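Local coordinates for coat protein (Turnip yellow mosaic virus, PDB 2FZ2) that self-assembles as 180 copies into a T=3 icosahedral capsid that encloses the single-stranded RNA genome of the virus, at residues T15-V23 with Q138-D149; P28-V39 with I171-S181. One frame throughout, in Å; residues are numbered along the deposited sequence.

Contact 1: T15-V23 with Q138-D149; sequences TVATVLPTV and QPRVKDSIQYLD. Unlike the reference sequence in segment 138-149: Gln138 (reference Asn).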
loop_
_atom_site.group_PDB
_atom_site.type_symbol
_atom_site.label_atom_id
_atom_site.label_comp_id
_atom_site.label_asym_id
_atom_site.label_seq_id
_atom_site.Cartn_x
_atom_site.Cartn_y
_atom_site.Cartn_z
ATOM N N THR D 15 100.088 54.770 -10.924
ATOM C CA THR D 15 100.359 55.644 -12.055
ATOM C C THR D 15 100.307 54.809 -13.351
ATOM O O THR D 15 100.980 53.781 -13.491
ATOM C CB THR D 15 101.713 56.372 -11.854
ATOM O OG1 THR D 15 101.835 57.439 -12.794
ATOM C CG2 THR D 15 102.849 55.450 -12.027
ATOM N N VAL D 16 99.470 55.247 -14.289
ATOM C CA VAL D 16 99.270 54.521 -15.539
ATOM C C VAL D 16 99.867 55.141 -16.763
ATOM O O VAL D 16 100.242 56.295 -16.761
ATOM C CB VAL D 16 97.790 54.366 -15.880
ATOM C CG1 VAL D 16 97.494 52.903 -16.265
ATOM C CG2 VAL D 16 96.939 54.856 -14.725
ATOM N N ALA D 17 99.905 54.351 -17.827
ATOM C CA ALA D 17 100.410 54.797 -19.108
ATOM C C ALA D 17 99.262 54.623 -20.086
ATOM O O ALA D 17 98.359 53.812 -19.851
ATOM C CB ALA D 17 101.581 53.946 -19.528
ATOM N N THR D 18 99.271 55.402 -21.163
ATOM C CA THR D 18 98.230 55.276 -22.174
ATOM C C THR D 18 98.929 54.440 -23.226
ATOM O O THR D 18 100.047 54.753 -23.614
ATOM C CB THR D 18 97.799 56.656 -22.776
ATOM O OG1 THR D 18 98.922 57.544 -22.776
ATOM C CG2 THR D 18 96.623 57.293 -21.952
ATOM N N VAL D 19 98.294 53.347 -23.637
ATOM C CA VAL D 19 98.867 52.453 -24.643
ATOM C C VAL D 19 97.931 52.325 -25.817
ATOM O O VAL D 19 96.701 52.326 -25.660
ATOM C CB VAL D 19 99.066 51.041 -24.118
ATOM C CG1 VAL D 19 100.300 50.979 -23.269
ATOM C CG2 VAL D 19 97.822 50.600 -23.348
ATOM N N LEU D 20 98.528 52.178 -26.991
ATOM C CA LEU D 20 97.780 52.049 -28.223
ATOM C C LEU D 20 97.041 50.733 -28.381
ATOM O O LEU D 20 97.659 49.667 -28.456
ATOM C CB LEU D 20 98.723 52.207 -29.402
ATOM C CG LEU D 20 98.541 53.448 -30.259
ATOM C CD1 LEU D 20 97.672 54.453 -29.537
ATOM C CD2 LEU D 20 99.910 54.032 -30.571
ATOM N N PRO D 21 95.704 50.782 -28.421
ATOM C CA PRO D 21 95.000 49.518 -28.587
ATOM C C PRO D 21 95.218 49.125 -30.039
ATOM O O PRO D 21 95.495 49.964 -30.894
ATOM C CB PRO D 21 93.550 49.876 -28.299
ATOM C CG PRO D 21 93.447 51.294 -28.719
ATOM C CD PRO D 21 94.770 51.915 -28.323
ATOM N N THR D 22 95.094 47.839 -30.304
ATOM C CA THR D 22 95.287 47.278 -31.635
ATOM C C THR D 22 94.105 47.636 -32.549
ATOM O O THR D 22 93.023 47.950 -32.049
ATOM C CB THR D 22 95.404 45.751 -31.479
ATOM O OG1 THR D 22 94.283 45.280 -30.707
ATOM C CG2 THR D 22 96.726 45.373 -30.719
ATOM N N VAL D 23 94.287 47.607 -33.870
ATOM C CA VAL D 23 93.151 47.925 -34.742
ATOM C C VAL D 23 92.181 46.756 -34.731
ATOM O O VAL D 23 92.568 45.620 -34.457
ATOM C CB VAL D 23 93.545 48.195 -36.223
ATOM C CG1 VAL D 23 94.904 48.833 -36.299
ATOM C CG2 VAL D 23 93.494 46.906 -37.031
ATOM N N GLN D 138 105.467 51.717 -18.455
ATOM C CA GLN D 138 105.007 51.518 -19.811
ATOM C C GLN D 138 105.600 50.223 -20.319
ATOM O O GLN D 138 106.718 50.210 -20.831
ATOM C CB GLN D 138 105.486 52.664 -20.679
ATOM C CG GLN D 138 104.386 53.325 -21.419
ATOM C CD GLN D 138 103.708 52.380 -22.366
ATOM O OE1 GLN D 138 103.045 52.815 -23.310
ATOM N NE2 GLN D 138 103.863 51.072 -22.130
ATOM N N PRO D 139 104.855 49.118 -20.194
ATOM C CA PRO D 139 105.279 47.774 -20.622
ATOM C C PRO D 139 105.714 47.595 -22.070
ATOM O O PRO D 139 106.590 46.779 -22.357
ATOM C CB PRO D 139 104.084 46.880 -20.290
ATOM C CG PRO D 139 102.931 47.823 -20.065
ATOM C CD PRO D 139 103.508 49.118 -19.595
ATOM N N ARG D 140 105.113 48.350 -22.983
ATOM C CA ARG D 140 105.432 48.218 -24.398
ATOM C C ARG D 140 106.840 48.723 -24.750
ATOM O O ARG D 140 107.218 49.838 -24.406
ATOM C CB ARG D 140 104.324 48.904 -25.224
ATOM C CG ARG D 140 102.903 48.350 -24.891
ATOM C CD ARG D 140 101.804 48.728 -25.894
ATOM N NE ARG D 140 101.353 47.595 -26.702
ATOM C CZ ARG D 140 100.077 47.294 -26.933
ATOM N NH1 ARG D 140 99.127 48.058 -26.403
ATOM N NH2 ARG D 140 99.753 46.246 -27.712
ATOM N N VAL D 141 107.619 47.876 -25.423
ATOM C CA VAL D 141 108.994 48.206 -25.810
ATOM C C VAL D 141 109.243 48.217 -27.329
ATOM O O VAL D 141 110.355 48.506 -27.797
ATOM C CB VAL D 141 109.970 47.240 -25.165
ATOM C CG1 VAL D 141 109.673 47.136 -23.693
ATOM C CG2 VAL D 141 109.836 45.886 -25.809
ATOM N N LYS D 142 108.215 47.857 -28.088
ATOM C CA LYS D 142 108.266 47.906 -29.543
ATOM C C LYS D 142 106.810 47.980 -29.936
ATOM O O LYS D 142 106.008 47.123 -29.542
ATOM C CB LYS D 142 108.925 46.661 -30.160
ATOM C CG LYS D 142 109.188 46.771 -31.694
ATOM C CD LYS D 142 110.564 46.197 -32.114
ATOM C CE LYS D 142 110.671 45.863 -33.629
ATOM N NZ LYS D 142 112.019 45.313 -34.040
ATOM N N ASP D 143 106.458 49.037 -30.660
ATOM C CA ASP D 143 105.083 49.186 -31.105
ATOM C C ASP D 143 105.006 50.002 -32.365
ATOM O O ASP D 143 106.041 50.358 -32.937
ATOM C CB ASP D 143 104.221 49.843 -30.035
ATOM C CG ASP D 143 102.836 49.264 -29.993
ATOM O OD1 ASP D 143 101.866 50.010 -29.763
ATOM O OD2 ASP D 143 102.719 48.041 -30.195
ATOM N N SER D 144 103.770 50.282 -32.784
ATOM C CA SER D 144 103.494 51.076 -33.977
ATOM C C SER D 144 104.002 52.508 -33.779
ATOM O O SER D 144 104.002 53.323 -34.711
ATOM C CB SER D 144 101.989 51.109 -34.239
ATOM O OG SER D 144 101.577 50.056 -35.086
ATOM N N ILE D 145 104.423 52.801 -32.550
ATOM C CA ILE D 145 104.936 54.113 -32.172
ATOM C C ILE D 145 105.891 53.938 -30.990
ATOM O O ILE D 145 105.834 52.910 -30.313
ATOM C CB ILE D 145 103.787 55.050 -31.754
ATOM C CG1 ILE D 145 104.321 56.472 -31.534
ATOM C CG2 ILE D 145 103.134 54.534 -30.483
ATOM C CD1 ILE D 145 105.541 56.888 -32.418
ATOM N N GLN D 146 106.779 54.910 -30.754
ATOM C CA GLN D 146 107.706 54.820 -29.623
ATOM C C GLN D 146 107.092 55.543 -28.445
ATOM O O GLN D 146 106.564 56.646 -28.601
ATOM C CB GLN D 146 109.058 55.458 -29.937
ATOM C CG GLN D 146 109.188 56.031 -31.328
ATOM C CD GLN D 146 110.641 56.236 -31.718
ATOM O OE1 GLN D 146 111.537 55.576 -31.182
ATOM N NE2 GLN D 146 110.885 57.155 -32.653
ATOM N N TYR D 147 107.151 54.916 -27.272
ATOM C CA TYR D 147 106.602 55.508 -26.060
ATOM C C TYR D 147 107.751 56.111 -25.281
ATOM O O TYR D 147 108.917 55.802 -25.558
ATOM C CB TYR D 147 105.927 54.445 -25.214
ATOM C CG TYR D 147 104.772 53.764 -25.893
ATOM C CD1 TYR D 147 104.964 52.614 -26.651
ATOM C CD2 TYR D 147 103.471 54.245 -25.743
ATOM C CE1 TYR D 147 103.876 51.946 -27.245
ATOM C CE2 TYR D 147 102.377 53.589 -26.329
ATOM C CZ TYR D 147 102.587 52.440 -27.074
ATOM O OH TYR D 147 101.507 51.770 -27.607
ATOM N N LEU D 148 107.445 56.956 -24.303
ATOM C CA LEU D 148 108.516 57.581 -23.536
ATOM C C LEU D 148 108.502 57.279 -22.048
ATOM O O LEU D 148 109.224 57.924 -21.277
ATOM C CB LEU D 148 108.514 59.094 -23.764
ATOM C CG LEU D 148 107.402 59.538 -24.718
ATOM C CD1 LEU D 148 106.183 59.887 -23.915
ATOM C CD2 LEU D 148 107.833 60.731 -25.531
ATOM N N ASP D 149 107.680 56.314 -21.641
ATOM C CA ASP D 149 107.622 55.923 -20.242
ATOM C C ASP D 149 107.963 54.464 -20.049
ATOM O O ASP D 149 107.545 53.864 -19.060
ATOM C CB ASP D 149 106.249 56.185 -19.599
ATOM C CG ASP D 149 105.106 56.187 -20.592
ATOM O OD1 ASP D 149 103.955 56.408 -20.150
ATOM O OD2 ASP D 149 105.347 55.976 -21.799
#
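The Tyr147 ring meets the backbone of Leu20 at its edge, where Leu20 N lies near the ring plane. Within 138-149, Ile145 CG2 covers one ring face, 4.0 Å above the plane and offset toward the rim. Gln138 approaches the opposite face, though the placing of its amide is doubtful, and Asp143 stands in plane at the edge. With CG beside the backbone N and anti to the carbonyl carbon (chi1 -61°), Tyr147 carries its hydroxyl up to the 15-23 chain. There OH accepts a hydrogen bond from Leu20 N (3.1 Å, N-H...O angle 163°) and donates one to Asp143 OD1 (2.8 Å), reaching that oxygen from above the carboxylate plane.

The Arg140 guanidinium has Val19 CB at its edge, 3.8 Å from NH1. The two side chains run at about a right angle, with Val19 CG1 3.8 Å from Arg140 CD. Although Arg140 NH1 is 3.0 Å from Leu20 O, the angle is too poor for a hydrogen bond. Leu20 CD2 meets Ile145 CG2, also at about a right angle. Ala17 CB sits against Gln138 and Asp149.

Asp143 collects several partners: OD2 bonds to His68 of the same chain, Thr18 of a neighbouring subunit bonds to the carboxylate, and Arg140 NE offers a long charge interaction, 3.8 Å from OD2 but with no N-H aimed at it. These groups probably favour the carboxylate form. Tyr147 OH thus relays between a main-chain N-H and an acid that also bonds across a subunit interface. One direct hydrogen bond plus apolar cover holds the irregular 15-23 segment against 138-149, at a site that lies where subunits meet.

Contact 2: P28-V39 with I171-S181; sequences PFTIKQPFQSEV and ITVSGTLSMHS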
loop_
_atom_site.group_PDB
_atom_site.type_symbol
_atom_site.label_atom_id
_atom_site.label_comp_id
_atom_site.label_asym_id
_atom_site.label_seq_id
_atom_site.Cartn_x
_atom_site.Cartn_y
_atom_site.Cartn_z
ATOM N N PRO D 28 96.628 38.127 -33.385
ATOM C CA PRO D 28 97.761 37.421 -33.973
ATOM C C PRO D 28 98.348 36.514 -32.903
ATOM O O PRO D 28 98.108 36.703 -31.703
ATOM C CB PRO D 28 98.712 38.541 -34.372
ATOM C CG PRO D 28 98.400 39.656 -33.399
ATOM C CD PRO D 28 97.063 39.364 -32.722
ATOM N N PHE D 29 99.098 35.516 -33.343
ATOM C CA PHE D 29 99.702 34.588 -32.419
ATOM C C PHE D 29 100.788 35.351 -31.700
ATOM O O PHE D 29 101.429 36.247 -32.272
ATOM C CB PHE D 29 100.297 33.386 -33.158
ATOM C CG PHE D 29 99.427 32.856 -34.258
ATOM C CD1 PHE D 29 99.135 33.643 -35.385
ATOM C CD2 PHE D 29 98.880 31.575 -34.174
ATOM C CE1 PHE D 29 98.302 33.160 -36.424
ATOM C CE2 PHE D 29 98.043 31.072 -35.203
ATOM C CZ PHE D 29 97.753 31.868 -36.331
ATOM N N THR D 30 100.979 34.983 -30.439
ATOM C CA THR D 30 101.973 35.608 -29.592
ATOM C C THR D 30 102.853 34.560 -28.970
ATOM O O THR D 30 102.364 33.485 -28.609
ATOM C CB THR D 30 101.317 36.315 -28.441
ATOM O OG1 THR D 30 100.055 36.829 -28.868
ATOM C CG2 THR D 30 102.200 37.421 -27.934
ATOM N N ILE D 31 104.143 34.862 -28.857
ATOM C CA ILE D 31 105.070 33.954 -28.191
ATOM C C ILE D 31 105.799 34.805 -27.184
ATOM O O ILE D 31 105.829 36.027 -27.310
ATOM C CB ILE D 31 106.160 33.367 -29.091
ATOM C CG1 ILE D 31 106.679 34.445 -30.017
ATOM C CG2 ILE D 31 105.669 32.129 -29.818
ATOM C CD1 ILE D 31 108.159 34.297 -30.268
ATOM N N LYS D 32 106.387 34.148 -26.191
ATOM C CA LYS D 32 107.143 34.836 -25.161
ATOM C C LYS D 32 108.601 34.392 -25.297
ATOM O O LYS D 32 108.882 33.268 -25.733
ATOM C CB LYS D 32 106.625 34.463 -23.764
ATOM C CG LYS D 32 105.249 35.025 -23.382
ATOM C CD LYS D 32 104.801 34.575 -21.960
ATOM C CE LYS D 32 103.286 34.780 -21.714
ATOM N NZ LYS D 32 102.767 34.064 -20.503
ATOM N N GLN D 33 109.513 35.288 -24.933
ATOM C CA GLN D 33 110.943 35.019 -24.957
ATOM C C GLN D 33 111.504 35.720 -23.714
ATOM O O GLN D 33 111.133 36.854 -23.421
ATOM C CB GLN D 33 111.567 35.580 -26.223
ATOM C CG GLN D 33 111.461 34.647 -27.406
ATOM C CD GLN D 33 112.588 33.631 -27.477
ATOM O OE1 GLN D 33 113.475 33.589 -26.621
ATOM N NE2 GLN D 33 112.557 32.801 -28.509
ATOM N N PRO D 34 112.377 35.041 -22.951
ATOM C CA PRO D 34 112.999 35.554 -21.730
ATOM C C PRO D 34 114.438 35.956 -21.975
ATOM O O PRO D 34 114.942 35.759 -23.069
ATOM C CB PRO D 34 112.930 34.361 -20.813
ATOM C CG PRO D 34 113.182 33.195 -21.776
ATOM C CD PRO D 34 112.811 33.657 -23.182
ATOM N N PHE D 35 115.115 36.465 -20.949
ATOM C CA PHE D 35 116.503 36.888 -21.118
ATOM C C PHE D 35 117.164 37.352 -19.831
ATOM O O PHE D 35 116.524 37.517 -18.792
ATOM C CB PHE D 35 116.541 38.071 -22.049
ATOM C CG PHE D 35 115.802 39.247 -21.498
ATOM C CD1 PHE D 35 116.481 40.285 -20.866
ATOM C CD2 PHE D 35 114.409 39.285 -21.540
ATOM C CE1 PHE D 35 115.781 41.342 -20.281
ATOM C CE2 PHE D 35 113.705 40.336 -20.961
ATOM C CZ PHE D 35 114.393 41.366 -20.330
ATOM N N GLN D 36 118.465 37.582 -19.935
ATOM C CA GLN D 36 119.244 38.117 -18.840
ATOM C C GLN D 36 120.261 38.989 -19.545
ATOM O O GLN D 36 120.935 38.542 -20.489
ATOM C CB GLN D 36 119.946 37.023 -18.048
ATOM C CG GLN D 36 120.804 37.575 -16.915
ATOM C CD GLN D 36 120.855 36.661 -15.702
ATOM O OE1 GLN D 36 121.927 36.383 -15.166
ATOM N NE2 GLN D 36 119.690 36.190 -15.259
ATOM N N SER D 37 120.340 40.248 -19.130
ATOM C CA SER D 37 121.284 41.166 -19.739
ATOM C C SER D 37 122.235 41.678 -18.689
ATOM O O SER D 37 121.822 42.066 -17.597
ATOM C CB SER D 37 120.567 42.348 -20.397
ATOM O OG SER D 37 121.418 43.006 -21.331
ATOM N N GLU D 38 123.520 41.650 -19.022
ATOM C CA GLU D 38 124.538 42.128 -18.112
ATOM C C GLU D 38 124.346 43.624 -18.059
ATOM O O GLU D 38 124.190 44.274 -19.098
ATOM C CB GLU D 38 125.924 41.792 -18.649
ATOM C CG GLU D 38 126.458 40.477 -18.115
ATOM C CD GLU D 38 127.637 39.960 -18.907
ATOM O OE1 GLU D 38 127.848 38.724 -18.915
ATOM O OE2 GLU D 38 128.348 40.792 -19.521
ATOM N N VAL D 39 124.330 44.165 -16.848
ATOM C CA VAL D 39 124.141 45.596 -16.654
ATOM C C VAL D 39 125.400 46.270 -16.152
ATOM O O VAL D 39 125.744 47.358 -16.602
ATOM C CB VAL D 39 123.051 45.892 -15.628
ATOM C CG1 VAL D 39 122.869 47.384 -15.516
ATOM C CG2 VAL D 39 121.742 45.203 -16.020
ATOM N N ILE D 171 125.552 42.988 -11.689
ATOM C CA ILE D 171 124.183 43.373 -11.774
ATOM C C ILE D 171 123.655 43.035 -13.123
ATOM O O ILE D 171 124.159 43.500 -14.135
ATOM C CB ILE D 171 124.016 44.832 -11.531
ATOM C CG1 ILE D 171 124.140 45.094 -10.035
ATOM C CG2 ILE D 171 122.646 45.266 -12.016
ATOM C CD1 ILE D 171 125.168 46.106 -9.687
ATOM N N THR D 172 122.645 42.189 -13.120
ATOM C CA THR D 172 122.014 41.777 -14.341
ATOM C C THR D 172 120.566 42.090 -14.177
ATOM O O THR D 172 120.029 42.151 -13.070
ATOM C CB THR D 172 122.121 40.267 -14.587
ATOM O OG1 THR D 172 121.005 39.594 -13.979
ATOM C CG2 THR D 172 123.392 39.744 -14.006
ATOM N N VAL D 173 119.934 42.295 -15.304
ATOM C CA VAL D 173 118.543 42.559 -15.294
ATOM C C VAL D 173 118.005 41.417 -16.132
ATOM O O VAL D 173 118.646 40.982 -17.084
ATOM C CB VAL D 173 118.280 43.896 -15.925
ATOM C CG1 VAL D 173 118.074 43.735 -17.398
ATOM C CG2 VAL D 173 117.087 44.533 -15.260
ATOM N N SER D 174 116.847 40.907 -15.764
ATOM C CA SER D 174 116.274 39.810 -16.505
ATOM C C SER D 174 114.771 39.960 -16.498
ATOM O O SER D 174 114.203 40.748 -15.734
ATOM C CB SER D 174 116.685 38.487 -15.865
ATOM O OG SER D 174 117.635 38.729 -14.836
ATOM N N GLY D 175 114.132 39.201 -17.369
ATOM C CA GLY D 175 112.691 39.245 -17.480
ATOM C C GLY D 175 112.292 38.483 -18.726
ATOM O O GLY D 175 113.099 37.762 -19.325
ATOM N N THR D 176 111.044 38.638 -19.133
ATOM C CA THR D 176 110.565 37.950 -20.314
ATOM C C THR D 176 109.554 38.853 -21.017
ATOM O O THR D 176 108.828 39.613 -20.366
ATOM C CB THR D 176 109.937 36.571 -19.929
ATOM O OG1 THR D 176 108.607 36.476 -20.448
ATOM C CG2 THR D 176 109.904 36.392 -18.406
ATOM N N LEU D 177 109.519 38.802 -22.344
ATOM C CA LEU D 177 108.587 39.648 -23.082
ATOM C C LEU D 177 107.750 38.872 -24.096
ATOM O O LEU D 177 108.134 37.788 -24.536
ATOM C CB LEU D 177 109.352 40.791 -23.771
ATOM C CG LEU D 177 110.779 40.454 -24.178
ATOM C CD1 LEU D 177 110.665 39.505 -25.304
ATOM C CD2 LEU D 177 111.570 41.654 -24.602
ATOM N N SER D 178 106.590 39.423 -24.439
ATOM C CA SER D 178 105.699 38.798 -25.403
ATOM C C SER D 178 105.755 39.587 -26.703
ATOM O O SER D 178 105.929 40.802 -26.696
ATOM C CB SER D 178 104.266 38.806 -24.883
ATOM O OG SER D 178 103.546 39.887 -25.460
ATOM N N MET D 179 105.596 38.910 -27.826
ATOM C CA MET D 179 105.631 39.620 -29.087
ATOM C C MET D 179 104.750 38.968 -30.124
ATOM O O MET D 179 104.386 37.790 -30.003
ATOM C CB MET D 179 107.060 39.693 -29.606
ATOM C CG MET D 179 107.877 38.456 -29.327
ATOM S SD MET D 179 109.594 38.899 -29.076
ATOM C CE MET D 179 110.436 37.622 -30.022
ATOM N N HIS D 180 104.399 39.751 -31.139
ATOM C CA HIS D 180 103.577 39.259 -32.223
ATOM C C HIS D 180 103.735 40.140 -33.445
ATOM O O HIS D 180 104.519 41.100 -33.430
ATOM C CB HIS D 180 102.106 39.176 -31.792
ATOM C CG HIS D 180 101.490 40.489 -31.408
ATOM N ND1 HIS D 180 102.039 41.707 -31.740
ATOM C CD2 HIS D 180 100.336 40.765 -30.753
ATOM C CE1 HIS D 180 101.248 42.676 -31.308
ATOM N NE2 HIS D 180 100.208 42.131 -30.706
ATOM N N SER D 181 103.007 39.792 -34.503
ATOM C CA SER D 181 103.039 40.547 -35.753
ATOM C C SER D 181 104.442 40.625 -36.332
ATOM O O SER D 181 105.266 41.424 -35.897
ATOM C CB SER D 181 102.491 41.957 -35.532
ATOM O OG SER D 181 101.231 41.928 -34.876
#
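Nine main-chain hydrogen bonds join 30-39 to 171-180, antiparallel strands whose segment axes approach to 4.5 Å. Ile31 with Met179, Gln33 with Leu177, Phe35 with Gly175 and Ser37 with Val173 are the hydrogen-bonded pairs. Ser37 N to Val173 O is nearly straight (2.8 Å, 175° at the hydrogen), and Val39 N to Ile171 O adds a final bond. CA-H...O contacts fill in between, such as Lys32 CA to Leu177 O at 3.2 Å.

Apolar contacts gather on the face bearing Ile31, Phe35 and Met179. Phe35 CG lies between its backbone N and carbonyl carbon (chi1 62°), which folds the ring back over the partner strand; Gly175, with no side chain, lies against one ring face, its N 3.7 Å from the ring plane. Met179, bent at its second and third torsions, brings CE to 4.0 Å from Ile31 CD1. At the far end Val39 CG2 packs on Val173 CB (3.7 Å).

Polar side chains mark the other face: the Gln36 amide lies along Thr172 and Ser174. At the start of 28-39, Pro28 CG abuts the His180 ring, 3.5 Å from CD2.

Strand 169-182 is flanked by 30-42 on one edge and 66-80 on the other, as in the B-I-D order of a viral jelly roll, while helix 57-63 covers Gln33, Phe35 and Leu177.

Overall arrangement
Contact 1 and contact 2 have centres about 16 Å apart and nearest atoms about 5 Å apart, without touching. Their segments alternate along the chain: 15-23, 28-39, 138-149, 171-181. Both reach the same sheet, whose strand 66-80 pairs with 140-142 and with 169-182. Contact 2 lies within this sheet, the counterpart of the BIDG sheet of a jelly roll, whereas contact 1 lays 15-23 over strand 140-142 at the sheet and the loop that follows it, nearer the RNA. From contact 1 the chain soon enters strand 30-42 of contact 2. Both meet the same neighbouring subunit, consistent with a part in capsid contacts.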